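Local coordinates for SnoaL-like domain-containing protein (Kribbella flavida, PDB 4GB5), which is of unknown function but carries a SnoaL-like domain of the NTF2 clan, a fold whose sheet and helices often enclose a small-molecule pocket, at residues Ala11-Leu16 with Ala91-His96; Ala21-Leu26 with Arg35-Pro40; His77-His82 with Gly119-Glu124. All blocks are in the same frame, centred on the assembly; numbering follows the deposited sequence.

Interaction 1 (Ala11-Leu16 with Ala91-His96)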
ATOM      1  N   ALA A  11       7.900 -10.503  10.827  1.00 10.30           N
ATOM      2  CA  ALA A  11       8.282 -10.171   9.450  1.00  9.39           C
ATOM      3  C   ALA A  11       7.812 -11.276   8.467  1.00  9.72           C
ATOM      4  O   ALA A  11       7.349 -10.973   7.371  1.00 10.53           O
ATOM      5  CB  ALA A  11       9.792  -9.939   9.347  1.00 12.36           C
ATOM      6  N   GLU A  12       7.918 -12.531   8.870  0.56  8.82           N
ATOM      7  CA  GLU A  12       7.495 -13.642   8.030  0.56  9.34           C
ATOM      8  C   GLU A  12       5.980 -13.635   7.836  0.56 10.35           C
ATOM      9  O   GLU A  12       5.482 -13.928   6.725  0.56  9.99           O
ATOM     10  CB  GLU A  12       8.006 -14.983   8.571  0.56  9.18           C
ATOM     11  CG  GLU A  12       9.511 -15.194   8.357  0.56 11.05           C
ATOM     12  CD  GLU A  12      10.021 -16.494   8.930  0.56 19.60           C
ATOM     13  OE1 GLU A  12       9.213 -17.243   9.520  0.56 21.65           O
ATOM     14  OE2 GLU A  12      11.235 -16.771   8.770  0.56 18.94           O
ATOM     15  N   ILE A  13       5.251 -13.265   8.888  1.00  8.97           N
ATOM     16  CA  ILE A  13       3.784 -13.181   8.826  1.00  7.42           C
ATOM     17  C   ILE A  13       3.399 -12.040   7.893  1.00  8.39           C
ATOM     18  O   ILE A  13       2.493 -12.192   7.050  1.00 10.17           O
ATOM     19  CB  ILE A  13       3.189 -13.026  10.219  1.00  8.65           C
ATOM     20  CG1 ILE A  13       3.337 -14.329  10.980  1.00  8.74           C
ATOM     21  CG2 ILE A  13       1.702 -12.584  10.176  1.00 11.22           C
ATOM     22  CD1 ILE A  13       3.033 -14.143  12.457  1.00 11.71           C
ATOM     23  N   ILE A  14       4.051 -10.889   8.006  1.00  8.15           N
ATOM     24  CA  ILE A  14       3.751  -9.785   7.087  1.00  7.98           C
ATOM     25  C   ILE A  14       4.064 -10.213   5.657  1.00 10.80           C
ATOM     26  O   ILE A  14       3.268  -9.949   4.740  1.00  9.97           O
ATOM     27  CB  ILE A  14       4.426  -8.460   7.520  1.00  7.63           C
ATOM     28  CG1 ILE A  14       3.794  -7.990   8.807  1.00  7.48           C
ATOM     29  CG2 ILE A  14       4.293  -7.374   6.436  1.00  8.23           C
ATOM     30  CD1 ILE A  14       4.448  -6.834   9.486  1.00 10.47           C
ATOM     31  N   GLU A  15       5.189 -10.855   5.440  1.00  7.97           N
ATOM     32  CA  GLU A  15       5.555 -11.285   4.083  1.00  7.76           C
ATOM     33  C   GLU A  15       4.535 -12.233   3.517  1.00  7.86           C
ATOM     34  O   GLU A  15       4.314 -12.252   2.302  1.00  9.45           O
ATOM     35  CB  GLU A  15       6.929 -11.937   4.118  1.00 10.68           C
ATOM     36  CG  GLU A  15       7.453 -12.368   2.807  1.00 10.50           C
ATOM     37  CD  GLU A  15       8.906 -12.775   2.878  1.00 14.99           C
ATOM     38  OE1 GLU A  15       9.809 -11.897   2.877  1.00 15.74           O
ATOM     39  OE2 GLU A  15       9.133 -13.998   2.953  1.00 24.63           O
ATOM     40  N   LEU A  16       3.876 -13.043   4.342  1.00  7.83           N
ATOM     41  CA  LEU A  16       2.838 -13.934   3.820  1.00  8.36           C
ATOM     42  C   LEU A  16       1.767 -13.203   3.079  1.00  9.30           C
ATOM     43  O   LEU A  16       1.168 -13.745   2.133  1.00  9.99           O
ATOM     44  CB  LEU A  16       2.090 -14.686   4.912  1.00 13.04           C
ATOM     45  CG  LEU A  16       2.703 -15.937   5.440  1.00 17.68           C
ATOM     46  CD1 LEU A  16       1.875 -16.455   6.580  1.00 15.24           C
ATOM     47  CD2 LEU A  16       2.727 -16.976   4.326  1.00 13.47           C
ATOM     48  N   ALA A  91      -1.098 -16.567  15.318  1.00  9.90           N
ATOM     49  CA  ALA A  91      -1.145 -15.130  15.229  1.00  9.10           C
ATOM     50  C   ALA A  91      -2.470 -14.685  14.658  1.00 11.05           C
ATOM     51  O   ALA A  91      -3.126 -15.424  13.924  1.00  9.68           O
ATOM     52  CB  ALA A  91       0.018 -14.579  14.355  1.00 11.58           C
ATOM     53  N   THR A  92      -2.835 -13.457  14.990  1.00  9.62           N
ATOM     54  CA  THR A  92      -3.906 -12.762  14.291  1.00 10.42           C
ATOM     55  C   THR A  92      -3.340 -11.590  13.531  1.00  8.81           C
ATOM     56  O   THR A  92      -2.367 -10.975  13.971  1.00 10.10           O
ATOM     57  CB  THR A  92      -4.982 -12.238  15.242  1.00 14.17           C
ATOM     58  OG1 THR A  92      -4.395 -11.333  16.185  1.00 16.26           O
ATOM     59  CG2 THR A  92      -5.591 -13.384  16.011  1.00 14.55           C
ATOM     60  N   ILE A  93      -3.920 -11.297  12.381  1.00  8.11           N
ATOM     61  CA  ILE A  93      -3.500 -10.149  11.623  1.00  8.18           C
ATOM     62  C   ILE A  93      -4.715  -9.406  11.137  1.00  9.82           C
ATOM     63  O   ILE A  93      -5.557  -9.964  10.448  1.00 11.28           O
ATOM     64  CB  ILE A  93      -2.713 -10.535  10.397  1.00  8.22           C
ATOM     65  CG1 ILE A  93      -1.601 -11.534  10.714  1.00  7.68           C
ATOM     66  CG2 ILE A  93      -2.171  -9.286   9.733  1.00  6.97           C
ATOM     67  CD1 ILE A  93      -1.952 -12.966  10.637  1.00 10.64           C
ATOM     68  N   HIS A  94      -4.735  -8.119  11.420  1.00  6.52           N
ATOM     69  CA  HIS A  94      -5.689  -7.196  10.831  1.00  5.96           C
ATOM     70  C   HIS A  94      -4.948  -6.363   9.814  1.00  6.97           C
ATOM     71  O   HIS A  94      -3.852  -5.851  10.111  1.00  8.27           O
ATOM     72  CB  HIS A  94      -6.299  -6.309  11.903  1.00  7.32           C
ATOM     73  CG  HIS A  94      -7.064  -5.149  11.377  1.00  7.82           C
ATOM     74  ND1 HIS A  94      -8.411  -5.240  11.082  1.00 11.01           N
ATOM     75  CD2 HIS A  94      -6.707  -3.869  11.142  1.00  8.09           C
ATOM     76  CE1 HIS A  94      -8.841  -4.056  10.657  1.00  9.19           C
ATOM     77  NE2 HIS A  94      -7.817  -3.221  10.644  1.00 10.28           N
ATOM     78  N   ALA A  95      -5.513  -6.189   8.641  1.00  6.74           N
ATOM     79  CA  ALA A  95      -4.842  -5.367   7.627  1.00  6.79           C
ATOM     80  C   ALA A  95      -5.843  -4.647   6.763  1.00  7.55           C
ATOM     81  O   ALA A  95      -6.991  -5.082   6.639  1.00  7.79           O
ATOM     82  CB  ALA A  95      -3.862  -6.205   6.754  1.00  7.54           C
ATOM     83  N   HIS A  96      -5.381  -3.589   6.113  1.00  5.34           N
ATOM     84  CA  HIS A  96      -6.145  -2.950   5.042  1.00  5.90           C
ATOM     85  C   HIS A  96      -5.908  -3.661   3.712  1.00  5.61           C
ATOM     86  O   HIS A  96      -4.796  -4.136   3.425  1.00  6.29           O
ATOM     87  CB  HIS A  96      -5.655  -1.518   4.858  1.00  4.38           C
ATOM     88  CG  HIS A  96      -6.273  -0.510   5.764  1.00  3.72           C
ATOM     89  ND1 HIS A  96      -6.222  -0.586   7.147  1.00  7.42           N
ATOM     90  CD2 HIS A  96      -6.979   0.614   5.476  1.00  8.98           C
ATOM     91  CE1 HIS A  96      -6.891   0.434   7.662  1.00  9.73           C
ATOM     92  NE2 HIS A  96      -7.359   1.177   6.670  1.00  8.05           N
TER
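Ile13 of the helical segment 11-16 stands over Ala91 at the start of the strand segment 91-96, with their CA atoms 8.3 Å apart. The segments meet through side chains alone, and no hydrogen bond joins them. Ile13 carries the helix side of the contact. Its two branches do different work. The long branch reaches along to Ala91, where Ile13 CD1 rests 3.6 Å from Ala91 CB. The short branch drops onto Ile93, where Ile13 CG2 comes within 3.5 Å of Ile93 CG1. With chi1 of -71° in Ile13, CG2 lies opposite the backbone N and CG1 beside it, which spreads the branches over two residues of the strand. The side chains of Ile13 and Ile93 cross obliquely. Ile93 CD1 also lies close, 3.7 Å from Ile13 CG2. One methyl group therefore meets two carbons of the same neighbour. All three residues are buried. The side chain of Ala91 is about 5 Å from a bound triethylene glycol, which probably came from the crystallisation liquor. Trp132 of strand 131-145 packs on both Ile13 and Ala91. Ile86 of strand 74-87 touches Ile13 as well, and this part of helix 6-25 is thus bedded on three strands of the sheet.

Interaction 2 (Ala21-Leu26 with Arg35-Pro40)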
ATOM      1  N   ALA A  21      -1.133 -11.941  -1.899  1.00  6.46           N
ATOM      2  CA  ALA A  21      -1.485 -11.052  -3.026  1.00  6.06           C
ATOM      3  C   ALA A  21      -0.956 -11.561  -4.333  1.00  7.19           C
ATOM      4  O   ALA A  21      -1.627 -11.469  -5.354  1.00  8.61           O
ATOM      5  CB  ALA A  21      -1.025  -9.633  -2.752  1.00  8.38           C
ATOM      6  N   ASP A  22       0.202 -12.192  -4.283  1.00  7.53           N
ATOM      7  CA  ASP A  22       0.770 -12.790  -5.481  1.00  7.57           C
ATOM      8  C   ASP A  22      -0.070 -13.954  -6.037  1.00  7.58           C
ATOM      9  O   ASP A  22      -0.139 -14.116  -7.238  1.00  7.74           O
ATOM     10  CB  ASP A  22       2.165 -13.346  -5.207  1.00  7.26           C
ATOM     11  CG  ASP A  22       3.222 -12.266  -5.021  1.00 12.77           C
ATOM     12  OD1 ASP A  22       3.063 -11.174  -5.637  1.00 11.59           O
ATOM     13  OD2 ASP A  22       4.253 -12.553  -4.333  1.00 13.78           O
ATOM     14  N   ILE A  23      -0.704 -14.760  -5.179  1.00  9.19           N
ATOM     15  CA  ILE A  23      -1.569 -15.849  -5.667  1.00  8.14           C
ATOM     16  C   ILE A  23      -2.547 -15.306  -6.673  1.00  9.63           C
ATOM     17  O   ILE A  23      -2.649 -15.810  -7.805  1.00  9.28           O
ATOM     18  CB  ILE A  23      -2.325 -16.544  -4.504  1.00  7.33           C
ATOM     19  CG1 ILE A  23      -1.344 -17.386  -3.697  1.00 11.81           C
ATOM     20  CG2 ILE A  23      -3.427 -17.463  -5.025  1.00  8.10           C
ATOM     21  CD1 ILE A  23      -1.864 -17.822  -2.338  1.00 15.39           C
ATOM     22  N   ALA A  24      -3.301 -14.292  -6.275  1.00  8.87           N
ATOM     23  CA  ALA A  24      -4.311 -13.757  -7.148  1.00  8.52           C
ATOM     24  C   ALA A  24      -3.699 -13.013  -8.308  1.00  7.76           C
ATOM     25  O   ALA A  24      -4.079 -13.218  -9.456  1.00 10.17           O
ATOM     26  CB  ALA A  24      -5.200 -12.840  -6.373  1.00 13.24           C
ATOM     27  N   ASP A  25      -2.749 -12.141  -8.034  1.00  5.98           N
ATOM     28  CA  ASP A  25      -2.340 -11.156  -9.039  1.00  7.46           C
ATOM     29  C   ASP A  25      -1.378 -11.743 -10.071  1.00  9.05           C
ATOM     30  O   ASP A  25      -1.322 -11.268 -11.223  1.00  9.31           O
ATOM     31  CB  ASP A  25      -1.741  -9.908  -8.382  1.00  7.70           C
ATOM     32  CG  ASP A  25      -2.699  -9.193  -7.465  1.00  7.43           C
ATOM     33  OD1 ASP A  25      -3.932  -9.356  -7.606  1.00  7.37           O
ATOM     34  OD2 ASP A  25      -2.235  -8.453  -6.555  1.00  7.82           O
ATOM     35  N   LEU A  26      -0.652 -12.791  -9.704  1.00  7.63           N
ATOM     36  CA  LEU A  26       0.129 -13.588 -10.692  1.00  8.85           C
ATOM     37  C   LEU A  26      -0.666 -14.766 -11.244  1.00  9.80           C
ATOM     38  O   LEU A  26      -0.164 -15.473 -12.102  1.00 12.92           O
ATOM     39  CB  LEU A  26       1.406 -14.143 -10.060  1.00 10.46           C
ATOM     40  CG  LEU A  26       2.434 -13.145  -9.532  1.00 11.87           C
ATOM     41  CD1 LEU A  26       3.502 -13.799  -8.684  1.00 15.46           C
ATOM     42  CD2 LEU A  26       3.040 -12.338 -10.677  1.00 16.86           C
ATOM     43  N   ARG A  35       2.318 -22.701  -0.176  1.00 15.02           N
ATOM     44  CA  ARG A  35       3.332 -21.935   0.538  1.00 13.10           C
ATOM     45  C   ARG A  35       2.737 -20.865   1.424  1.00 11.23           C
ATOM     46  O   ARG A  35       3.413 -20.293   2.289  1.00 12.45           O
ATOM     47  CB  ARG A  35       4.247 -21.266  -0.479  1.00 15.78           C
ATOM     48  CG  ARG A  35       4.907 -22.330  -1.350  1.00 25.04           C
ATOM     49  CD  ARG A  35       5.974 -21.764  -2.251  1.00 28.99           C
ATOM     50  NE  ARG A  35       6.450 -22.816  -3.150  1.00 35.31           N
ATOM     51  CZ  ARG A  35       7.407 -23.698  -2.869  1.00 45.34           C
ATOM     52  NH1 ARG A  35       8.046 -23.659  -1.710  1.00 44.71           N
ATOM     53  NH2 ARG A  35       7.736 -24.619  -3.772  1.00 44.93           N
ATOM     54  N   VAL A  36       1.475 -20.520   1.180  1.00 10.79           N
ATOM     55  CA  VAL A  36       0.801 -19.435   1.916  1.00  8.18           C
ATOM     56  C   VAL A  36      -0.230 -19.854   2.953  1.00  9.22           C
ATOM     57  O   VAL A  36      -0.383 -19.204   3.976  1.00  9.96           O
ATOM     58  CB  VAL A  36       0.117 -18.483   0.909  1.00  8.81           C
ATOM     59  CG1 VAL A  36      -0.695 -17.390   1.532  1.00  7.89           C
ATOM     60  CG2 VAL A  36       1.181 -17.872  -0.001  1.00 10.67           C
ATOM     61  N   HIS A  37      -0.946 -20.929   2.646  1.00 11.96           N
ATOM     62  CA  HIS A  37      -2.115 -21.367   3.426  1.00  8.61           C
ATOM     63  C   HIS A  37      -1.955 -22.748   4.037  1.00  9.22           C
ATOM     64  O   HIS A  37      -1.198 -23.609   3.547  1.00 11.88           O
ATOM     65  CB  HIS A  37      -3.327 -21.400   2.473  1.00 10.73           C
ATOM     66  CG  HIS A  37      -3.745 -20.039   1.989  1.00  9.05           C
ATOM     67  ND1 HIS A  37      -4.222 -19.076   2.852  1.00 10.68           N
ATOM     68  CD2 HIS A  37      -3.791 -19.494   0.752  1.00 10.42           C
ATOM     69  CE1 HIS A  37      -4.492 -17.977   2.173  1.00  9.00           C
ATOM     70  NE2 HIS A  37      -4.261 -18.204   0.894  1.00 10.13           N
ATOM     71  N   THR A  38      -2.686 -22.950   5.121  1.00 11.59           N
ATOM     72  CA  THR A  38      -2.893 -24.304   5.601  1.00 11.62           C
ATOM     73  C   THR A  38      -3.883 -25.099   4.726  1.00 12.30           C
ATOM     74  O   THR A  38      -4.601 -24.553   3.882  1.00 11.45           O
ATOM     75  CB  THR A  38      -3.454 -24.283   7.038  1.00 12.32           C
ATOM     76  OG1 THR A  38      -4.662 -23.545   7.054  1.00 10.79           O
ATOM     77  CG2 THR A  38      -2.497 -23.626   8.039  1.00 12.01           C
ATOM     78  N   ASP A  39      -3.907 -26.419   4.932  1.00 10.79           N
ATOM     79  CA  ASP A  39      -4.856 -27.314   4.271  1.00 12.67           C
ATOM     80  C   ASP A  39      -5.436 -28.172   5.376  1.00 15.26           C
ATOM     81  O   ASP A  39      -4.734 -29.027   5.898  1.00 16.44           O
ATOM     82  CB  ASP A  39      -4.147 -28.206   3.254  1.00 15.52           C
ATOM     83  CG  ASP A  39      -5.106 -28.970   2.365  1.00 14.66           C
ATOM     84  OD1 ASP A  39      -6.339 -28.847   2.565  1.00 15.45           O
ATOM     85  OD2 ASP A  39      -4.621 -29.748   1.500  1.00 20.59           O
ATOM     86  N   PRO A  40      -6.718 -27.977   5.716  1.00 13.76           N
ATOM     87  CA  PRO A  40      -7.662 -27.061   5.083  1.00 13.21           C
ATOM     88  C   PRO A  40      -7.488 -25.616   5.502  1.00 12.16           C
ATOM     89  O   PRO A  40      -6.667 -25.309   6.350  1.00 12.92           O
ATOM     90  CB  PRO A  40      -9.017 -27.622   5.523  1.00 16.99           C
ATOM     91  CG  PRO A  40      -8.740 -28.229   6.875  1.00 19.62           C
ATOM     92  CD  PRO A  40      -7.355 -28.797   6.764  1.00 18.70           C
TER
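Ile23 CD1 is the one atom of segment 21-26 that does the close touching here. It meets the methyl groups of Val36 and the ring of His37. The side chains of Ile23 and Val36 approach tip to tip, with Ile23 CD1 3.8 Å from Val36 CG2. The same methyl group is 4.0 Å from His37 CD2 and as far from His37 NE2, and it approaches that ring obliquely. Val36 turns its other branch onto its own neighbour. Val36 CG1 lies over the centre of the His37 ring, 3.7 Å above the plane. Chi1 of 176° puts Val36 CG1 opposite the backbone N, and this carries it over the ring. Tyr61 meets His37 edge to face, and Leu65 of helix 58-69 packs on Ile23. Away from this buried cluster the segments diverge. Leu26, Arg35, Asp39 and Pro40 are exposed. Arg35 sets out toward the helix but leads away at its end, where NE forms a salt bridge with Asp31. Past His37 the chain turns a corner at Asp39 and at Pro40, which follows a cis peptide bond. Thr38 OG1 donates a 2.8 Å hydrogen bond to Pro40 O across this corner, tilted 23° from the carbonyl plane. Between the segments the chemistry is purely van der Waals. The polar need of the buried His37 is met from another side: ND1 is hydrogen-bonded to Leu134 O, so ND1 is the donor. That bond ties the ring to strand 131-145 and helps fix the rotation at which Ile23 meets it.

Interaction 3 (His77-His82 with Gly119-Glu124)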
ATOM      1  N   HIS A  77      -4.012  -6.447  -5.693  1.00  8.03           N
ATOM      2  CA  HIS A  77      -4.295  -6.360  -4.280  1.00  6.06           C
ATOM      3  C   HIS A  77      -3.213  -5.580  -3.600  1.00  7.30           C
ATOM      4  O   HIS A  77      -2.079  -6.057  -3.557  1.00  8.23           O
ATOM      5  CB  HIS A  77      -4.386  -7.752  -3.634  1.00  7.63           C
ATOM      6  CG  HIS A  77      -5.559  -8.550  -4.080  1.00  7.91           C
ATOM      7  ND1 HIS A  77      -5.676  -9.010  -5.364  1.00  8.21           N
ATOM      8  CD2 HIS A  77      -6.640  -9.009  -3.409  1.00  8.04           C
ATOM      9  CE1 HIS A  77      -6.809  -9.687  -5.488  1.00  9.48           C
ATOM     10  NE2 HIS A  77      -7.406  -9.713  -4.308  1.00 12.06           N
ATOM     11  N   ALA A  78      -3.574  -4.429  -3.018  1.00  6.67           N
ATOM     12  CA  ALA A  78      -2.646  -3.630  -2.231  1.00  5.75           C
ATOM     13  C   ALA A  78      -3.010  -3.822  -0.769  1.00  5.22           C
ATOM     14  O   ALA A  78      -4.036  -3.299  -0.294  1.00  6.53           O
ATOM     15  CB  ALA A  78      -2.763  -2.184  -2.641  1.00  8.22           C
ATOM     16  N   ILE A  79      -2.182  -4.559  -0.054  1.00  4.44           N
ATOM     17  CA  ILE A  79      -2.421  -4.907   1.367  1.00  5.14           C
ATOM     18  C   ILE A  79      -1.423  -4.129   2.211  1.00  6.22           C
ATOM     19  O   ILE A  79      -0.203  -4.193   2.005  1.00  6.66           O
ATOM     20  CB  ILE A  79      -2.314  -6.412   1.588  1.00  5.55           C
ATOM     21  CG1 ILE A  79      -3.187  -7.138   0.562  1.00  6.99           C
ATOM     22  CG2 ILE A  79      -2.640  -6.798   3.026  1.00  7.48           C
ATOM     23  CD1 ILE A  79      -3.146  -8.634   0.669  1.00  9.97           C
ATOM     24  N   THR A  80      -1.957  -3.376   3.169  1.00  5.42           N
ATOM     25  CA  THR A  80      -1.172  -2.437   3.929  1.00  5.13           C
ATOM     26  C   THR A  80      -1.595  -2.418   5.383  1.00  6.07           C
ATOM     27  O   THR A  80      -2.650  -2.975   5.759  1.00  5.79           O
ATOM     28  CB  THR A  80      -1.373  -1.009   3.375  1.00  5.78           C
ATOM     29  OG1 THR A  80      -2.757  -0.621   3.483  1.00  6.95           O
ATOM     30  CG2 THR A  80      -0.958  -0.912   1.961  1.00  7.42           C
ATOM     31  N   GLY A  81      -0.812  -1.785   6.252  1.00  6.15           N
ATOM     32  CA  GLY A  81      -1.310  -1.512   7.597  1.00  5.33           C
ATOM     33  C   GLY A  81      -1.447  -2.719   8.503  1.00  5.84           C
ATOM     34  O   GLY A  81      -2.337  -2.774   9.343  1.00  7.56           O
ATOM     35  N   HIS A  82      -0.528  -3.669   8.406  1.00  5.66           N
ATOM     36  CA  HIS A  82      -0.616  -4.928   9.157  1.00  6.62           C
ATOM     37  C   HIS A  82      -0.511  -4.696  10.653  1.00  6.60           C
ATOM     38  O   HIS A  82       0.430  -4.063  11.122  1.00  8.81           O
ATOM     39  CB  HIS A  82       0.470  -5.914   8.704  1.00  5.44           C
ATOM     40  CG  HIS A  82       0.602  -5.998   7.224  1.00  6.22           C
ATOM     41  ND1 HIS A  82       1.253  -5.017   6.502  1.00  7.74           N
ATOM     42  CD2 HIS A  82       0.201  -6.935   6.337  1.00  8.11           C
ATOM     43  CE1 HIS A  82       1.243  -5.362   5.229  1.00  6.26           C
ATOM     44  NE2 HIS A  82       0.586  -6.499   5.095  1.00  7.13           N
ATOM     45  N   GLY A 119     -11.412  -2.519   2.159  1.00  7.80           N
ATOM     46  CA  GLY A 119     -11.833  -2.980   3.467  1.00  7.55           C
ATOM     47  C   GLY A 119     -10.655  -3.617   4.159  1.00  6.72           C
ATOM     48  O   GLY A 119      -9.533  -3.102   4.094  1.00  7.44           O
ATOM     49  N   PHE A 120     -10.941  -4.701   4.874  1.00  7.91           N
ATOM     50  CA  PHE A 120      -9.983  -5.245   5.836  1.00  6.98           C
ATOM     51  C   PHE A 120      -9.919  -6.752   5.781  1.00  9.07           C
ATOM     52  O   PHE A 120     -10.908  -7.422   5.528  1.00  9.08           O
ATOM     53  CB  PHE A 120     -10.400  -4.845   7.241  1.00  7.22           C
ATOM     54  CG  PHE A 120     -10.784  -3.421   7.364  1.00  7.14           C
ATOM     55  CD1 PHE A 120     -12.098  -3.014   7.195  1.00 10.53           C
ATOM     56  CD2 PHE A 120      -9.803  -2.481   7.589  1.00  8.58           C
ATOM     57  CE1 PHE A 120     -12.451  -1.683   7.248  1.00 12.83           C
ATOM     58  CE2 PHE A 120     -10.140  -1.132   7.640  1.00 10.99           C
ATOM     59  CZ  PHE A 120     -11.474  -0.733   7.471  1.00 12.37           C
ATOM     60  N   TYR A 121      -8.728  -7.277   6.042  1.00  8.43           N
ATOM     61  CA  TYR A 121      -8.558  -8.672   6.388  1.00  7.23           C
ATOM     62  C   TYR A 121      -8.470  -8.761   7.890  1.00  6.50           C
ATOM     63  O   TYR A 121      -7.817  -7.925   8.534  1.00  8.71           O
ATOM     64  CB  TYR A 121      -7.277  -9.275   5.783  1.00  8.40           C
ATOM     65  CG  TYR A 121      -7.360  -9.442   4.292  1.00  7.13           C
ATOM     66  CD1 TYR A 121      -8.336 -10.245   3.707  1.00  8.02           C
ATOM     67  CD2 TYR A 121      -6.455  -8.810   3.453  1.00  9.31           C
ATOM     68  CE1 TYR A 121      -8.409 -10.381   2.332  1.00  5.93           C
ATOM     69  CE2 TYR A 121      -6.519  -8.967   2.111  1.00  9.75           C
ATOM     70  CZ  TYR A 121      -7.490  -9.701   1.544  1.00  8.93           C
ATOM     71  OH  TYR A 121      -7.547  -9.842   0.152  1.00 12.81           O
ATOM     72  N   ASP A 122      -9.111  -9.805   8.444  1.00  8.28           N
ATOM     73  CA  ASP A 122      -8.948 -10.175   9.831  1.00  8.53           C
ATOM     74  C   ASP A 122      -8.698 -11.676   9.842  1.00  8.27           C
ATOM     75  O   ASP A 122      -9.608 -12.492   9.765  1.00 10.72           O
ATOM     76  CB  ASP A 122     -10.121  -9.764  10.685  1.00  8.51           C
ATOM     77  CG  ASP A 122     -10.237  -8.269  10.801  1.00 10.88           C
ATOM     78  OD1 ASP A 122      -9.482  -7.684  11.623  1.00 11.28           O
ATOM     79  OD2 ASP A 122     -11.030  -7.680  10.043  1.00 12.54           O
ATOM     80  N   ASN A 123      -7.408 -12.006   9.781  1.00  8.98           N
ATOM     81  CA  ASN A 123      -6.937 -13.330   9.444  1.00  9.67           C
ATOM     82  C   ASN A 123      -6.238 -13.991  10.616  1.00  8.97           C
ATOM     83  O   ASN A 123      -5.913 -13.328  11.599  1.00 10.34           O
ATOM     84  CB  ASN A 123      -5.937 -13.217   8.291  1.00  8.16           C
ATOM     85  CG  ASN A 123      -6.587 -12.891   6.979  1.00  8.57           C
ATOM     86  OD1 ASN A 123      -7.790 -12.625   6.912  1.00  9.10           O
ATOM     87  ND2 ASN A 123      -5.775 -12.863   5.893  1.00 11.02           N
ATOM     88  N   GLU A 124      -6.045 -15.302  10.527  1.00 10.97           N
ATOM     89  CA  GLU A 124      -5.244 -16.054  11.481  1.00  8.69           C
ATOM     90  C   GLU A 124      -4.116 -16.754  10.770  1.00 10.36           C
ATOM     91  O   GLU A 124      -4.242 -17.161   9.601  1.00 10.39           O
ATOM     92  CB  GLU A 124      -6.090 -17.074  12.282  1.00 13.25           C
ATOM     93  CG  GLU A 124      -7.176 -16.399  13.108  1.00 14.56           C
ATOM     94  CD  GLU A 124      -8.208 -17.326  13.737  1.00 26.24           C
ATOM     95  OE1 GLU A 124      -8.213 -18.530  13.449  1.00 27.97           O
ATOM     96  OE2 GLU A 124      -9.037 -16.823  14.519  1.00 31.79           O
TER
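Tyr121 reaches across the curved sheet of this NTF2-like alpha+beta fold to Ile79 and His77. The strands concerned, 74-87 and 114-128, are not neighbours. Strand 90-102 runs between them and is antiparallel to both, which explains the 8.8 Å between the CA atoms of Ile79 and Tyr121. The contact is therefore made above the middle strand by side chains from the same face of the sheet. The Tyr121 side chain crosses Ile79 at about a right angle. Ile79 CD1 lies 3.7 Å from Tyr121 CE2 and approaches the ring obliquely. Tyr121 also crosses His77 at about a right angle, but there the hydroxyl does the touching. Tyr121 OH sits at the edge of the imidazole, near its plane, 3.8 Å from His77 CD2. This is a contact with a ring carbon and not a hydrogen bond. Chi1 of -71° keeps Tyr121 CG beside its own backbone N. The side chain stands roughly square to its own strand and points back along segment 77-82, which brings the hydroxyl to His77. Ala95 and Val97 of strand 90-102 pack against Ile79 and Tyr121 respectively. Helix 6-25 covers this face: Tyr20 meets the Tyr121 ring edge to face, Phe17 packs on Ile79 and Ala24 on His77. The alternate residues serve the other face and the assembly, where Thr80 packs on Thr80 of both other subunits and Phe120 on Leu26 of the second subunit. Two carbons of the isoleucine reach the same ring atom, and Ile79 CG1 is 4.1 Å from Tyr121 CE2.

In the fold
Interactions 1 and 2 share helix 6-25. Their centres are about 13 Å apart, and Leu16 CD2 touches Val36 O at 3.8 Å. The centres of interactions 1 and 3 are about 8 Å apart; strand segment 91-96 lies between the two strands of interaction 3. His96 N probably bonds to Thr80 O (2.8 Å), and His94 ND1 to Asp122 OD1 (2.7 Å). The centres of interactions 2 and 3 are about 14 Å apart, yet Asp25 OD2 probably accepts a hydrogen bond from His77 N at 2.8 Å. In the assembly, Asp22 and Asp25 bond to His94 and His96 of the third subunit. No active site is established; the triethylene glycol lies near interaction 1.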